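Local structure of RNase NGR3 (Nicotiana glutinosa, 1VD3) at residues A[143-146]-A[147-151]; A[63-66]-A[67-70]; A[117-120]-A[121-124]; A[135-138]-A[139-143]. The protein probably cleaves RNA as a ribonuclease of the T2 family, and holds the nucleotide 2'-UMP in its pocket in this structure. All blocks are in the same frame, centred on the assembly; numbering follows the deposited sequence.

Contact 1. Residues A[143-146]-A[147-151]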
ATOM      1  N   THR A 143     -10.018 -15.310  10.044  1.00 20.40           N
ATOM      2  CA  THR A 143     -11.242 -14.944   9.355  1.00 21.55           C
ATOM      3  C   THR A 143     -10.977 -13.572   8.755  1.00 19.75           C
ATOM      4  O   THR A 143     -10.234 -12.772   9.324  1.00 21.48           O
ATOM      5  CB  THR A 143     -12.435 -14.826  10.323  1.00 22.86           C
ATOM      6  OG1 THR A 143     -12.217 -13.727  11.216  1.00 22.44           O
ATOM      7  CG2 THR A 143     -12.600 -16.109  11.123  1.00 22.20           C
ATOM      8  N   LEU A 144     -11.570 -13.302   7.602  1.00 20.10           N
ATOM      9  CA  LEU A 144     -11.393 -12.009   6.964  1.00 19.55           C
ATOM     10  C   LEU A 144     -12.007 -10.925   7.847  1.00 21.27           C
ATOM     11  O   LEU A 144     -11.493  -9.811   7.937  1.00 17.35           O
ATOM     12  CB  LEU A 144     -12.068 -12.010   5.591  1.00 18.99           C
ATOM     13  CG  LEU A 144     -12.132 -10.671   4.862  1.00 17.28           C
ATOM     14  CD1 LEU A 144     -10.724 -10.178   4.546  1.00 20.38           C
ATOM     15  CD2 LEU A 144     -12.948 -10.839   3.585  1.00 19.68           C
ATOM     16  N   GLU A 145     -13.111 -11.266   8.506  1.00 21.80           N
ATOM     17  CA  GLU A 145     -13.808 -10.322   9.376  1.00 22.56           C
ATOM     18  C   GLU A 145     -12.947  -9.800  10.513  1.00 20.93           C
ATOM     19  O   GLU A 145     -12.934  -8.599  10.787  1.00 23.42           O
ATOM     20  CB  GLU A 145     -15.070 -10.965   9.967  1.00 25.16           C
ATOM     21  CG  GLU A 145     -16.232 -11.071   9.001  1.00 32.70           C
ATOM     22  CD  GLU A 145     -16.627  -9.724   8.426  1.00 36.85           C
ATOM     23  OE1 GLU A 145     -16.835  -8.775   9.212  1.00 39.22           O
ATOM     24  OE2 GLU A 145     -16.733  -9.617   7.185  1.00 41.25           O
ATOM     25  N   SER A 146     -12.236 -10.701  11.180  1.00 20.38           N
ATOM     26  CA  SER A 146     -11.382 -10.310  12.297  1.00 21.58           C
ATOM     27  C   SER A 146     -10.318  -9.312  11.853  1.00 21.78           C
ATOM     28  O   SER A 146     -10.019  -8.352  12.561  1.00 20.85           O
ATOM     29  CB  SER A 146     -10.715 -11.543  12.919  1.00 17.10           C
ATOM     30  OG  SER A 146      -9.807 -12.156  12.024  1.00 23.65           O
ATOM     31  N   ILE A 147      -9.755  -9.542  10.672  1.00 20.17           N
ATOM     32  CA  ILE A 147      -8.726  -8.666  10.127  1.00 18.51           C
ATOM     33  C   ILE A 147      -9.288  -7.283   9.797  1.00 17.16           C
ATOM     34  O   ILE A 147      -8.708  -6.262  10.169  1.00 17.25           O
ATOM     35  CB  ILE A 147      -8.105  -9.302   8.865  1.00 18.09           C
ATOM     36  CG1 ILE A 147      -7.326 -10.559   9.269  1.00 18.56           C
ATOM     37  CG2 ILE A 147      -7.208  -8.295   8.142  1.00 18.48           C
ATOM     38  CD1 ILE A 147      -6.883 -11.421   8.102  1.00 20.86           C
ATOM     39  N   LYS A 148     -10.420  -7.248   9.105  1.00 17.80           N
ATOM     40  CA  LYS A 148     -11.033  -5.975   8.748  1.00 20.29           C
ATOM     41  C   LYS A 148     -11.428  -5.162   9.981  1.00 22.00           C
ATOM     42  O   LYS A 148     -11.176  -3.956  10.049  1.00 20.98           O
ATOM     43  CB  LYS A 148     -12.260  -6.211   7.858  1.00 22.18           C
ATOM     44  CG  LYS A 148     -11.916  -6.722   6.459  1.00 22.67           C
ATOM     45  CD  LYS A 148     -13.158  -7.101   5.660  1.00 25.79           C
ATOM     46  CE  LYS A 148     -14.074  -5.912   5.424  1.00 27.44           C
ATOM     47  NZ  LYS A 148     -13.425  -4.839   4.625  1.00 27.85           N
ATOM     48  N   LYS A 149     -12.038  -5.819  10.962  1.00 22.54           N
ATOM     49  CA  LYS A 149     -12.465  -5.128  12.174  1.00 23.01           C
ATOM     50  C   LYS A 149     -11.288  -4.614  12.987  1.00 22.93           C
ATOM     51  O   LYS A 149     -11.348  -3.523  13.558  1.00 24.65           O
ATOM     52  CB  LYS A 149     -13.324  -6.045  13.047  1.00 25.38           C
ATOM     53  CG  LYS A 149     -14.679  -6.385  12.453  1.00 28.51           C
ATOM     54  CD  LYS A 149     -15.529  -7.146  13.464  1.00 36.86           C
ATOM     55  CE  LYS A 149     -16.872  -7.549  12.881  1.00 39.29           C
ATOM     56  NZ  LYS A 149     -16.714  -8.491  11.737  1.00 45.08           N
ATOM     57  N   ALA A 150     -10.219  -5.399  13.041  1.00 21.23           N
ATOM     58  CA  ALA A 150      -9.034  -5.006  13.792  1.00 22.50           C
ATOM     59  C   ALA A 150      -8.429  -3.731  13.211  1.00 24.16           C
ATOM     60  O   ALA A 150      -8.011  -2.835  13.948  1.00 23.10           O
ATOM     61  CB  ALA A 150      -8.009  -6.128  13.776  1.00 20.41           C
ATOM     62  N   ILE A 151      -8.369  -3.657  11.888  1.00 21.40           N
ATOM     63  CA  ILE A 151      -7.821  -2.477  11.230  1.00 21.52           C
ATOM     64  C   ILE A 151      -8.789  -1.314  11.424  1.00 22.28           C
ATOM     65  O   ILE A 151      -8.384  -0.186  11.712  1.00 22.64           O
ATOM     66  CB  ILE A 151      -7.618  -2.727   9.713  1.00 18.75           C
ATOM     67  CG1 ILE A 151      -6.521  -3.777   9.509  1.00 19.08           C
ATOM     68  CG2 ILE A 151      -7.262  -1.420   9.009  1.00 20.21           C
ATOM     69  CD1 ILE A 151      -6.323  -4.216   8.082  1.00 21.10           C
TER
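Glu-145 and Lys-149, one helical turn apart, meet in a short salt bridge, with Lys-149 NZ 2.5 Å from Glu-145 OE1. The ammonium approaches on the anti lone pair, away from the second carboxylate oxygen. Both chains bend to make the bridge: the glutamate at chi2 (-57°), the lysine only at its last torsion. Beside this pair the contact is aliphatic, CD of Lys-148 lying 3.8 Å from CG of Leu-144 as the two side chains cross at a slant. Beneath the side chains, Lys-148 N donates to Leu-144 O at 3.0 Å, Lys-149 N to Glu-145 O at 2.9 Å and Ala-150 N to Ser-146 O at 3.0 Å, the i to i+4 pattern of an alpha-helix. This is the first part of helix 144-155, and Thr-143 is its N-cap: OG1 accepts from Ser-146 N at 3.0 Å, with an N-H...O angle of 156°. Ser-146 answers with its own hydroxyl, OG donating to Thr-143 O at 2.8 Å, so the two residues grip each other twice. Replacing Ser-146 with an alanine is likely to leave the Thr-143 carbonyl without this hydroxyl donor and weaken the start of the helix, although the bond from Ser-146 N to Thr-143 OG1 could remain. Glu-145, in the first turn, carries a negative charge that would suit the positive end of the helix dipole. Farther out, Ile-147 and Ile-151 pack on Leu-129 of helix 125-131, while Leu-144 and Lys-148 both rest on Ile-161 of strand 160-165.

Contact 2. Residues A[63-66]-A[67-70]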
ATOM      1  N   SER A  63       9.454  14.758 -14.095  1.00 38.86           N
ATOM      2  CA  SER A  63      10.189  13.589 -13.630  1.00 36.13           C
ATOM      3  C   SER A  63      10.467  13.685 -12.133  1.00 34.36           C
ATOM      4  O   SER A  63      10.415  14.769 -11.550  1.00 31.85           O
ATOM      5  CB  SER A  63      11.512  13.466 -14.387  1.00 36.07           C
ATOM      6  OG  SER A  63      12.317  14.612 -14.174  1.00 37.30           O
ATOM      7  N   LEU A  64      10.767  12.547 -11.517  1.00 32.13           N
ATOM      8  CA  LEU A  64      11.056  12.503 -10.090  1.00 30.82           C
ATOM      9  C   LEU A  64      12.427  13.093  -9.790  1.00 31.54           C
ATOM     10  O   LEU A  64      13.434  12.651 -10.344  1.00 30.81           O
ATOM     11  CB  LEU A  64      11.019  11.060  -9.580  1.00 29.59           C
ATOM     12  CG  LEU A  64      11.284  10.886  -8.081  1.00 29.11           C
ATOM     13  CD1 LEU A  64      10.061  11.345  -7.301  1.00 26.91           C
ATOM     14  CD2 LEU A  64      11.587   9.431  -7.764  1.00 29.19           C
ATOM     15  N   ASP A  65      12.459  14.091  -8.913  1.00 29.16           N
ATOM     16  CA  ASP A  65      13.712  14.721  -8.515  1.00 29.57           C
ATOM     17  C   ASP A  65      14.075  14.220  -7.124  1.00 27.64           C
ATOM     18  O   ASP A  65      13.544  14.693  -6.119  1.00 26.05           O
ATOM     19  CB  ASP A  65      13.583  16.248  -8.503  1.00 29.41           C
ATOM     20  CG  ASP A  65      14.788  16.927  -7.872  1.00 34.25           C
ATOM     21  OD1 ASP A  65      15.919  16.451  -8.087  1.00 32.78           O
ATOM     22  OD2 ASP A  65      14.606  17.940  -7.166  1.00 38.78           O
ATOM     23  N   GLU A  66      14.982  13.251  -7.086  1.00 26.47           N
ATOM     24  CA  GLU A  66      15.434  12.636  -5.845  1.00 27.86           C
ATOM     25  C   GLU A  66      15.996  13.610  -4.825  1.00 27.88           C
ATOM     26  O   GLU A  66      15.891  13.380  -3.619  1.00 28.47           O
ATOM     27  CB  GLU A  66      16.501  11.593  -6.151  1.00 32.35           C
ATOM     28  CG  GLU A  66      16.061  10.529  -7.118  1.00 37.39           C
ATOM     29  CD  GLU A  66      17.202   9.623  -7.502  1.00 41.47           C
ATOM     30  OE1 GLU A  66      17.840   9.063  -6.585  1.00 39.49           O
ATOM     31  OE2 GLU A  66      17.461   9.477  -8.716  1.00 44.45           O
ATOM     32  N   SER A  67      16.610  14.686  -5.301  1.00 29.18           N
ATOM     33  CA  SER A  67      17.190  15.668  -4.399  1.00 29.44           C
ATOM     34  C   SER A  67      16.151  16.215  -3.427  1.00 29.44           C
ATOM     35  O   SER A  67      16.470  16.529  -2.283  1.00 29.53           O
ATOM     36  CB  SER A  67      17.815  16.824  -5.191  1.00 31.47           C
ATOM     37  OG  SER A  67      16.833  17.573  -5.889  1.00 33.46           O
ATOM     38  N   GLU A  68      14.905  16.317  -3.878  1.00 25.12           N
ATOM     39  CA  GLU A  68      13.837  16.844  -3.035  1.00 25.11           C
ATOM     40  C   GLU A  68      13.414  15.923  -1.897  1.00 22.82           C
ATOM     41  O   GLU A  68      12.796  16.370  -0.929  1.00 19.72           O
ATOM     42  CB  GLU A  68      12.616  17.182  -3.891  1.00 26.67           C
ATOM     43  CG  GLU A  68      12.829  18.360  -4.819  1.00 33.69           C
ATOM     44  CD  GLU A  68      11.665  18.575  -5.761  1.00 33.28           C
ATOM     45  OE1 GLU A  68      10.511  18.603  -5.288  1.00 38.78           O
ATOM     46  OE2 GLU A  68      11.906  18.722  -6.975  1.00 36.40           O
ATOM     47  N   ILE A  69      13.736  14.638  -2.012  1.00 21.66           N
ATOM     48  CA  ILE A  69      13.370  13.675  -0.980  1.00 20.96           C
ATOM     49  C   ILE A  69      14.595  12.905  -0.492  1.00 22.56           C
ATOM     50  O   ILE A  69      14.472  11.850   0.126  1.00 19.44           O
ATOM     51  CB  ILE A  69      12.320  12.669  -1.507  1.00 19.75           C
ATOM     52  CG1 ILE A  69      12.862  11.951  -2.744  1.00 19.42           C
ATOM     53  CG2 ILE A  69      11.022  13.397  -1.842  1.00 22.19           C
ATOM     54  CD1 ILE A  69      11.958  10.834  -3.252  1.00 23.00           C
ATOM     55  N   SER A  70      15.771  13.465  -0.762  1.00 23.32           N
ATOM     56  CA  SER A  70      17.048  12.866  -0.388  1.00 26.00           C
ATOM     57  C   SER A  70      17.093  12.252   1.008  1.00 23.28           C
ATOM     58  O   SER A  70      17.518  11.111   1.182  1.00 24.30           O
ATOM     59  CB  SER A  70      18.157  13.917  -0.495  1.00 27.20           C
ATOM     60  OG  SER A  70      18.168  14.509  -1.778  1.00 38.68           O
TER
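Asp-65 receives the hydroxyl of Ser-67, whose OG donates to Asp-65 OD1 at 2.6 Å from the syn side, 23° out of the carboxylate plane, and lies just as near OD2. The backbone adds a weak bond, Ser-67 N to Asp-65 OD1 at 3.4 Å, consistent with a loose Asx turn. A chi1 of 170° sets the carboxylate beside the carbonyl carbon, on the side where Ser-67 and Glu-68 follow. An alanine in place of Asp-65 is likely to deprive the Ser-67 hydroxyl of its acceptor and let it rotate. Of a different kind is the meeting with Glu-68: Asp-65 OD2 comes within 2.8 Å of Glu-68 OE2, the carboxylate planes 62° apart. This closeness of two like-charged acceptors would tend to raise the pKa of one acid. Backbone bonds step from i to i+3, Glu-68 N to Asp-65 O at 3.1 Å and Ile-69 N to Glu-66 O at 3.0 Å, winding the chain into consecutive turns. Ser-70 OG donates to Ser-67 O at 2.7 Å. The turns sit on helix 109-123, where Glu-109 accepts from Asp-65 N and Arg-110 donates to Glu-68 O, while Leu-64 packs against it and helix 91-102.

Contact 3. Residues A[117-120]-A[121-124]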
ATOM      1  N   LEU A 117       4.285   8.250   3.701  1.00 14.70           N
ATOM      2  CA  LEU A 117       5.011   7.782   4.874  1.00 14.98           C
ATOM      3  C   LEU A 117       4.201   8.039   6.145  1.00 14.71           C
ATOM      4  O   LEU A 117       4.113   7.169   7.019  1.00 14.47           O
ATOM      5  CB  LEU A 117       6.375   8.482   4.968  1.00 17.33           C
ATOM      6  CG  LEU A 117       7.374   8.159   3.850  1.00 17.89           C
ATOM      7  CD1 LEU A 117       8.600   9.046   3.991  1.00 21.01           C
ATOM      8  CD2 LEU A 117       7.769   6.687   3.907  1.00 21.16           C
ATOM      9  N   ASP A 118       3.609   9.225   6.247  1.00 14.43           N
ATOM     10  CA  ASP A 118       2.808   9.570   7.421  1.00 15.93           C
ATOM     11  C   ASP A 118       1.578   8.682   7.577  1.00 16.28           C
ATOM     12  O   ASP A 118       1.271   8.223   8.677  1.00 16.28           O
ATOM     13  CB  ASP A 118       2.356  11.031   7.371  1.00 18.23           C
ATOM     14  CG  ASP A 118       3.485  12.009   7.647  1.00 21.85           C
ATOM     15  OD1 ASP A 118       4.558  11.568   8.110  1.00 20.30           O
ATOM     16  OD2 ASP A 118       3.289  13.220   7.413  1.00 18.49           O
ATOM     17  N   PHE A 119       0.860   8.445   6.486  1.00 15.10           N
ATOM     18  CA  PHE A 119      -0.326   7.610   6.583  1.00 14.62           C
ATOM     19  C   PHE A 119      -0.014   6.146   6.840  1.00 14.22           C
ATOM     20  O   PHE A 119      -0.828   5.432   7.422  1.00 14.91           O
ATOM     21  CB  PHE A 119      -1.203   7.790   5.342  1.00 14.82           C
ATOM     22  CG  PHE A 119      -1.948   9.093   5.339  1.00 18.14           C
ATOM     23  CD1 PHE A 119      -1.590  10.123   4.477  1.00 18.78           C
ATOM     24  CD2 PHE A 119      -2.977   9.311   6.249  1.00 19.28           C
ATOM     25  CE1 PHE A 119      -2.241  11.354   4.527  1.00 18.37           C
ATOM     26  CE2 PHE A 119      -3.635  10.541   6.307  1.00 21.74           C
ATOM     27  CZ  PHE A 119      -3.264  11.564   5.444  1.00 19.26           C
ATOM     28  N   ARG A 120       1.159   5.686   6.413  1.00 13.01           N
ATOM     29  CA  ARG A 120       1.514   4.298   6.676  1.00 15.27           C
ATOM     30  C   ARG A 120       1.684   4.180   8.195  1.00 16.35           C
ATOM     31  O   ARG A 120       1.202   3.233   8.824  1.00 17.35           O
ATOM     32  CB  ARG A 120       2.833   3.915   5.991  1.00 13.13           C
ATOM     33  CG  ARG A 120       3.074   2.403   5.978  1.00 15.00           C
ATOM     34  CD  ARG A 120       4.536   2.062   5.753  1.00 16.94           C
ATOM     35  NE  ARG A 120       5.339   2.440   6.913  1.00 22.58           N
ATOM     36  CZ  ARG A 120       5.479   1.695   8.006  1.00 26.74           C
ATOM     37  NH1 ARG A 120       4.879   0.512   8.098  1.00 27.15           N
ATOM     38  NH2 ARG A 120       6.197   2.148   9.022  1.00 25.97           N
ATOM     39  N   LYS A 121       2.362   5.159   8.782  1.00 18.14           N
ATOM     40  CA  LYS A 121       2.596   5.151  10.222  1.00 20.77           C
ATOM     41  C   LYS A 121       1.291   5.301  10.999  1.00 19.35           C
ATOM     42  O   LYS A 121       1.053   4.589  11.972  1.00 21.80           O
ATOM     43  CB  LYS A 121       3.567   6.273  10.605  1.00 24.75           C
ATOM     44  CG  LYS A 121       4.951   6.128   9.989  1.00 32.70           C
ATOM     45  CD  LYS A 121       5.879   7.264  10.412  1.00 39.37           C
ATOM     46  CE  LYS A 121       7.294   7.062   9.877  1.00 41.60           C
ATOM     47  NZ  LYS A 121       7.344   7.038   8.383  1.00 44.68           N
ATOM     48  N   LYS A 122       0.445   6.226  10.564  1.00 21.43           N
ATOM     49  CA  LYS A 122      -0.831   6.457  11.228  1.00 22.08           C
ATOM     50  C   LYS A 122      -1.734   5.227  11.181  1.00 24.62           C
ATOM     51  O   LYS A 122      -2.368   4.883  12.182  1.00 23.96           O
ATOM     52  CB  LYS A 122      -1.552   7.643  10.589  1.00 26.38           C
ATOM     53  CG  LYS A 122      -0.836   8.972  10.761  1.00 34.64           C
ATOM     54  CD  LYS A 122      -1.549  10.081  10.003  1.00 38.62           C
ATOM     55  CE  LYS A 122      -0.802  11.400  10.118  1.00 41.58           C
ATOM     56  NZ  LYS A 122      -1.448  12.478   9.318  1.00 43.86           N
ATOM     57  N   SER A 123      -1.790   4.562  10.027  1.00 19.57           N
ATOM     58  CA  SER A 123      -2.641   3.384   9.889  1.00 19.13           C
ATOM     59  C   SER A 123      -2.160   2.255  10.795  1.00 20.24           C
ATOM     60  O   SER A 123      -2.951   1.418  11.210  1.00 14.69           O
ATOM     61  CB  SER A 123      -2.705   2.923   8.430  1.00 15.75           C
ATOM     62  OG  SER A 123      -1.446   2.483   7.965  1.00 17.72           O
ATOM     63  N   ASN A 124      -0.860   2.230  11.075  1.00 21.81           N
ATOM     64  CA  ASN A 124      -0.274   1.250  11.993  1.00 22.34           C
ATOM     65  C   ASN A 124      -0.928  -0.132  11.879  1.00 21.10           C
ATOM     66  O   ASN A 124      -1.351  -0.713  12.881  1.00 19.50           O
ATOM     67  CB  ASN A 124      -0.441   1.802  13.417  1.00 25.93           C
ATOM     68  CG  ASN A 124       0.512   1.181  14.412  1.00 30.22           C
ATOM     69  OD1 ASN A 124       1.700   1.019  14.136  1.00 32.74           O
ATOM     70  ND2 ASN A 124      -0.002   0.854  15.594  1.00 34.97           N
TER
HETATM   71  O   HOH W   1       6.485   9.676   8.602  1.00 41.81           O
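Ser-123 turns its hydroxyl back over the preceding turn of the helix, OG lying 2.9 Å from Arg-120 O and 3.1 Å from Phe-119 O; its single proton could go to either carbonyl. OG also accepts from Gln-15 NE2, so this buried oxygen has three polar neighbours, two carbonyls and the Gln-15 amide. It gets there with chi1 at 65°, a torsion that turns OG toward the helix backbone. Ser-123 N donates to Phe-119 O as well, at 2.9 Å. Elsewhere on the inner side, the Arg-120 guanidinium forms a salt bridge through NH1 with Asp-39, whereas its buried NE has no partner in the model. The opposite character prevails among the lysines. Lys-122 runs fully extended past Phe-119 and hangs its ammonium over the ring, NZ 4.6 Å from the centroid and 27° off the normal, an off-centre cation-pi contact. The charged ends of Asp-118 and Lys-121 do not meet directly: a water links them, 2.7 Å from Asp-118 OD1 and 2.8 Å from Lys-121 NZ. The helix ends at Ser-123; at Asn-124 phi turns positive, while its N still donates to Arg-120 O at 3.2 Å. Helix 109-123 lays Phe-119 and Arg-120 on Phe-13 of strand 10-16, Ser-123 on Leu-178 of strand 171-181 and Leu-117 on Ile-42 of strand 41-48, with Met-76 of helix 73-79 also touching Leu-117.

Contact 4. Residues A[135-138]-A[139-143]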
ATOM      1  N   THR A 135      -1.411 -12.385  14.097  1.00 23.92           N
ATOM      2  CA  THR A 135       0.008 -12.339  13.790  1.00 24.39           C
ATOM      3  C   THR A 135       0.354 -13.285  12.645  1.00 23.60           C
ATOM      4  O   THR A 135      -0.349 -14.269  12.399  1.00 22.10           O
ATOM      5  CB  THR A 135       0.843 -12.716  15.034  1.00 26.56           C
ATOM      6  OG1 THR A 135       0.456 -14.014  15.494  1.00 28.07           O
ATOM      7  CG2 THR A 135       0.611 -11.707  16.153  1.00 26.59           C
ATOM      8  N   PRO A 136       1.447 -12.995  11.923  1.00 22.27           N
ATOM      9  CA  PRO A 136       1.890 -13.816  10.795  1.00 21.98           C
ATOM     10  C   PRO A 136       2.120 -15.291  11.129  1.00 26.02           C
ATOM     11  O   PRO A 136       2.736 -15.625  12.140  1.00 25.68           O
ATOM     12  CB  PRO A 136       3.173 -13.125  10.352  1.00 21.64           C
ATOM     13  CG  PRO A 136       2.912 -11.699  10.681  1.00 19.32           C
ATOM     14  CD  PRO A 136       2.291 -11.795  12.052  1.00 21.99           C
ATOM     15  N   ARG A 137       1.615 -16.160  10.261  1.00 25.80           N
ATOM     16  CA  ARG A 137       1.758 -17.605  10.402  1.00 28.34           C
ATOM     17  C   ARG A 137       1.207 -18.245   9.130  1.00 30.67           C
ATOM     18  O   ARG A 137       0.384 -17.646   8.443  1.00 28.76           O
ATOM     19  CB  ARG A 137       1.013 -18.114  11.648  1.00 28.31           C
ATOM     20  CG  ARG A 137      -0.475 -17.790  11.716  1.00 26.74           C
ATOM     21  CD  ARG A 137      -1.077 -18.199  13.068  1.00 27.77           C
ATOM     22  NE  ARG A 137      -1.061 -19.646  13.276  1.00 29.49           N
ATOM     23  CZ  ARG A 137      -1.440 -20.252  14.401  1.00 29.15           C
ATOM     24  NH1 ARG A 137      -1.870 -19.541  15.435  1.00 25.02           N
ATOM     25  NH2 ARG A 137      -1.390 -21.575  14.493  1.00 26.50           N
ATOM     26  N   ASN A 138       1.675 -19.448   8.807  1.00 32.93           N
ATOM     27  CA  ASN A 138       1.228 -20.144   7.600  1.00 35.26           C
ATOM     28  C   ASN A 138      -0.176 -20.734   7.724  1.00 32.90           C
ATOM     29  O   ASN A 138      -0.624 -21.072   8.820  1.00 32.00           O
ATOM     30  CB  ASN A 138       2.221 -21.251   7.235  1.00 39.58           C
ATOM     31  CG  ASN A 138       3.587 -20.707   6.854  1.00 45.98           C
ATOM     32  OD1 ASN A 138       4.247 -20.039   7.650  1.00 50.17           O
ATOM     33  ND2 ASN A 138       4.018 -20.990   5.629  1.00 48.47           N
ATOM     34  N   GLY A 139      -0.860 -20.849   6.588  1.00 30.92           N
ATOM     35  CA  GLY A 139      -2.204 -21.403   6.570  1.00 28.22           C
ATOM     36  C   GLY A 139      -3.307 -20.368   6.711  1.00 25.20           C
ATOM     37  O   GLY A 139      -3.110 -19.319   7.321  1.00 22.49           O
ATOM     38  N   GLU A 140      -4.476 -20.664   6.147  1.00 23.68           N
ATOM     39  CA  GLU A 140      -5.619 -19.753   6.222  1.00 25.39           C
ATOM     40  C   GLU A 140      -6.200 -19.871   7.629  1.00 26.09           C
ATOM     41  O   GLU A 140      -7.245 -20.489   7.844  1.00 27.07           O
ATOM     42  CB  GLU A 140      -6.669 -20.138   5.177  1.00 23.60           C
ATOM     43  CG  GLU A 140      -6.085 -20.418   3.796  1.00 26.51           C
ATOM     44  CD  GLU A 140      -7.149 -20.688   2.747  1.00 25.85           C
ATOM     45  OE1 GLU A 140      -8.144 -21.373   3.066  1.00 30.88           O
ATOM     46  OE2 GLU A 140      -6.986 -20.230   1.599  1.00 24.84           O
ATOM     47  N   HIS A 141      -5.508 -19.247   8.576  1.00 26.20           N
ATOM     48  CA  HIS A 141      -5.860 -19.292   9.988  1.00 26.02           C
ATOM     49  C   HIS A 141      -6.789 -18.185  10.482  1.00 27.04           C
ATOM     50  O   HIS A 141      -7.430 -18.337  11.524  1.00 26.02           O
ATOM     51  CB  HIS A 141      -4.563 -19.263  10.808  1.00 29.63           C
ATOM     52  CG  HIS A 141      -4.759 -19.465  12.279  1.00 32.56           C
ATOM     53  ND1 HIS A 141      -4.992 -20.704  12.836  1.00 32.84           N
ATOM     54  CD2 HIS A 141      -4.749 -18.585  13.309  1.00 32.11           C
ATOM     55  CE1 HIS A 141      -5.114 -20.580  14.147  1.00 32.29           C
ATOM     56  NE2 HIS A 141      -4.971 -19.305  14.459  1.00 35.36           N
ATOM     57  N   TYR A 142      -6.877 -17.082   9.743  1.00 21.16           N
ATOM     58  CA  TYR A 142      -7.703 -15.963  10.183  1.00 22.87           C
ATOM     59  C   TYR A 142      -8.936 -15.650   9.356  1.00 21.55           C
ATOM     60  O   TYR A 142      -8.912 -15.703   8.131  1.00 23.35           O
ATOM     61  CB  TYR A 142      -6.864 -14.686  10.271  1.00 22.95           C
ATOM     62  CG  TYR A 142      -5.662 -14.794  11.178  1.00 24.59           C
ATOM     63  CD1 TYR A 142      -4.387 -15.003  10.655  1.00 23.59           C
ATOM     64  CD2 TYR A 142      -5.805 -14.703  12.562  1.00 26.06           C
ATOM     65  CE1 TYR A 142      -3.276 -15.120  11.490  1.00 25.20           C
ATOM     66  CE2 TYR A 142      -4.706 -14.819  13.406  1.00 26.16           C
ATOM     67  CZ  TYR A 142      -3.447 -15.028  12.865  1.00 26.29           C
ATOM     68  OH  TYR A 142      -2.366 -15.152  13.700  1.00 25.09           O
ATOM     69  N   THR A 143     -10.018 -15.310  10.044  1.00 20.40           N
ATOM     70  CA  THR A 143     -11.242 -14.944   9.355  1.00 21.55           C
ATOM     71  C   THR A 143     -10.977 -13.572   8.755  1.00 19.75           C
ATOM     72  O   THR A 143     -10.234 -12.772   9.324  1.00 21.48           O
ATOM     73  CB  THR A 143     -12.435 -14.826  10.323  1.00 22.86           C
ATOM     74  OG1 THR A 143     -12.217 -13.727  11.216  1.00 22.44           O
ATOM     75  CG2 THR A 143     -12.600 -16.109  11.123  1.00 22.20           C
TER
HETATM   76  O   HOH W   2      -2.116 -16.998   8.695  1.00 20.36           O
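In the connection between helices 125-131 and 144-155 the chain doubles back on itself, so that Arg-137 lies flat on His-141 and Tyr-142 reaches across to Thr-135. The guanidinium and the imidazole stack nearly flat, centres 3.6 Å apart and planes at 18°. CZ sits above the middle of the ring, while Arg-137 NH1 hangs over His-141 NE2 at 3.3 Å, a face contact without a hydrogen bond. A chi1 of 57° raises the arginine chain toward the returning chain at His-141, and a further bend at chi3 lays its head over the ring. The positive charge so close to the imidazole would probably disfavour protonation of the histidine. Beside the stack, Tyr-142 OH donates to Thr-135 O at 2.6 Å, in the carbonyl plane and on a lone pair, and Arg-137 CD lies 3.4 Å from the same OH. The Tyr-142 ring stands nearly at right angles to the guanidinium and has His-141 CD2 over one face. His-141 and Tyr-142 together form a classic beta bulge opposite Ile-203, while Glu-140 is the centre of an inverse gamma turn. At the bend, Gly-139 adopts a phi of 92°, where a beta carbon would collide with Asn-138 O. A water bridges the bend, donating to Arg-137 O at 2.6 Å and to Gly-139 O at 2.9 Å. Strand 202-205 runs alongside: Arg-137 pairs through its backbone with Phe-205 and Tyr-142 with Ile-203, while Glu-204 accepts from Gly-139 N.

Contacts 1 and 4 are adjoining: they share Thr-143, and Ile-147 CD1 packs 3.9 Å from Tyr-142 CB, the loop of contact 4 running into the helix of contact 1, both beside strand 202-205. Contact 2 lies across the chain's centre, about 37 Å from contact 1 between centres. It shares helix 109-123 with contact 3, which holds the other end of that helix. Contact 3 is the most central, its inner polar groups, Ser-123 and Arg-120, tied to Gln-15 and Asp-39 and its lysines outside, whereas contacts 2 and 4 are surface turns dominated by crowded acids and by a cation-aromatic stack, respectively. Contact 1 is intermediate, its charged pair outside and its isoleucines buried.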